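Local coordinates for protein BB0689 (Borrelia burgdorferi, PDB 4D53) that is an outer surface lipoprotein of the CAP superfamily whose precise biochemical role is not established, at residues L96-P99 against S100-E103. Residues are numbered along the deposited sequence; the frame is centred on the assembly and turned at random.
Sequences LNSP and SHKE
Ser98 and His101 meet at the N-terminus of helix 99-105, where Ser98 holds the N-cap position and Pro99 starts the first turn of this short surface helix in the CAP domain. The serine hydroxyl lies over one face of the imidazole, 3.0 Å above the ring plane and displaced toward the rim. Its OG is 3.1 Å from His101 ND1, while Ser98 CB sits close to the same nitrogen. With OG swung anti to the Ser98 backbone N (chi1 178°), the hydroxyl comes over the ring, and it also lies 3.5 Å from Ser100 OG.

The first helical hydrogen bonds start from the cap residue and Pro99. Lys102 N donates to Ser98 O at 2.8 Å, almost straight at hydrogen (176°) and nearly collinear with the carbonyl. One residue on, Glu103 N donates to Pro99 O over 3.1 Å, with the donor tilted 29° from the carbonyl plane. Pro99, lacking an N-H, suits a first-turn position, where no preceding turn would accept that bond.

The stem of Lys102 passes obliquely across Leu96, the last residue of helix 91-96, so the two consecutive helices touch across their tight connection. From CG outward the lysine chain is extended and its end leads away from Leu96. Further out, the His101 ring packs edge-to-face with Trp95 of the preceding helix, and Glu103 OE1 forms a salt bridge with Arg79 NH1 on strand 75-84, tying the helix to the sheet. The aliphatic crossing is closest where Leu96 CD2 comes 3.9 Å from Lys102 CG.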
loop_
_atom_site.group_PDB
_atom_site.type_symbol
_atom_site.label_atom_id
_atom_site.label_comp_id
_atom_site.label_asym_id
_atom_site.label_seq_id
_atom_site.Cartn_x
_atom_site.Cartn_y
_atom_site.Cartn_z
ATOM N N LEU A 96 -6.761 3.694 10.514
ATOM C CA LEU A 96 -6.879 4.830 11.424
ATOM C C LEU A 96 -6.815 4.422 12.919
ATOM O O LEU A 96 -6.310 5.198 13.724
ATOM C CB LEU A 96 -8.099 5.687 11.145
ATOM C CG LEU A 96 -8.107 6.504 9.855
ATOM C CD1 LEU A 96 -9.488 7.086 9.675
ATOM C CD2 LEU A 96 -7.055 7.581 9.884
ATOM N N ASN A 97 -7.270 3.217 13.255
ATOM C CA ASN A 97 -7.259 2.698 14.627
ATOM C C ASN A 97 -5.873 2.265 15.107
ATOM O O ASN A 97 -5.721 1.953 16.277
ATOM C CB ASN A 97 -8.355 1.579 14.686
ATOM C CG ASN A 97 -8.447 0.856 16.029
ATOM O OD1 ASN A 97 -8.612 1.492 17.083
ATOM N ND2 ASN A 97 -8.247 -0.520 15.992
ATOM N N SER A 98 -4.881 2.237 14.202
ATOM C CA SER A 98 -3.501 1.908 14.550
ATOM C C SER A 98 -2.700 3.177 14.513
ATOM O O SER A 98 -2.551 3.777 13.425
ATOM C CB SER A 98 -2.923 0.894 13.548
ATOM O OG SER A 98 -1.578 0.621 13.885
ATOM N N PRO A 99 -2.078 3.560 15.629
ATOM C CA PRO A 99 -1.331 4.822 15.553
ATOM C C PRO A 99 -0.247 4.928 14.429
ATOM O O PRO A 99 -0.127 5.994 13.749
ATOM C CB PRO A 99 -0.714 4.935 16.939
ATOM C CG PRO A 99 -1.696 4.254 17.853
ATOM C CD PRO A 99 -2.195 3.051 17.043
ATOM N N SER A 100 0.514 3.864 14.258
ATOM C CA SER A 100 1.575 3.847 13.244
ATOM C C SER A 100 0.934 3.875 11.830
ATOM O O SER A 100 1.419 4.592 10.946
ATOM C CB SER A 100 2.506 2.643 13.398
ATOM O OG SER A 100 1.813 1.463 13.282
ATOM N N HIS A 101 -0.123 3.112 11.593
ATOM C CA HIS A 101 -0.813 3.216 10.312
ATOM C C HIS A 101 -1.488 4.541 9.997
ATOM O O HIS A 101 -1.437 5.048 8.845
ATOM C CB HIS A 101 -1.756 2.055 10.045
ATOM C CG HIS A 101 -1.162 0.741 10.380
ATOM N ND1 HIS A 101 -1.903 -0.255 10.952
ATOM C CD2 HIS A 101 0.072 0.241 10.237
ATOM C CE1 HIS A 101 -1.152 -1.314 11.137
ATOM N NE2 HIS A 101 0.052 -1.045 10.714
ATOM N N LYS A 102 -2.134 5.123 10.982
ATOM C CA LYS A 102 -2.692 6.455 10.832
ATOM C C LYS A 102 -1.582 7.471 10.423
ATOM O O LYS A 102 -1.824 8.270 9.551
ATOM C CB LYS A 102 -3.343 6.906 12.138
ATOM C CG LYS A 102 -3.909 8.307 12.070
ATOM C CD LYS A 102 -4.816 8.643 13.228
ATOM C CE LYS A 102 -5.217 10.117 13.184
ATOM N NZ LYS A 102 -6.288 10.328 14.153
ATOM N N GLU A 103 -0.461 7.436 11.069
ATOM C CA GLU A 103 0.681 8.341 10.787
ATOM C C GLU A 103 1.014 8.309 9.302
ATOM O O GLU A 103 1.226 9.356 8.675
ATOM C CB GLU A 103 1.894 7.926 11.581
ATOM C CG GLU A 103 2.960 8.973 11.722
ATOM C CD GLU A 103 3.835 9.144 10.515
ATOM O OE1 GLU A 103 3.977 8.160 9.708
ATOM O OE2 GLU A 103 4.364 10.294 10.347
#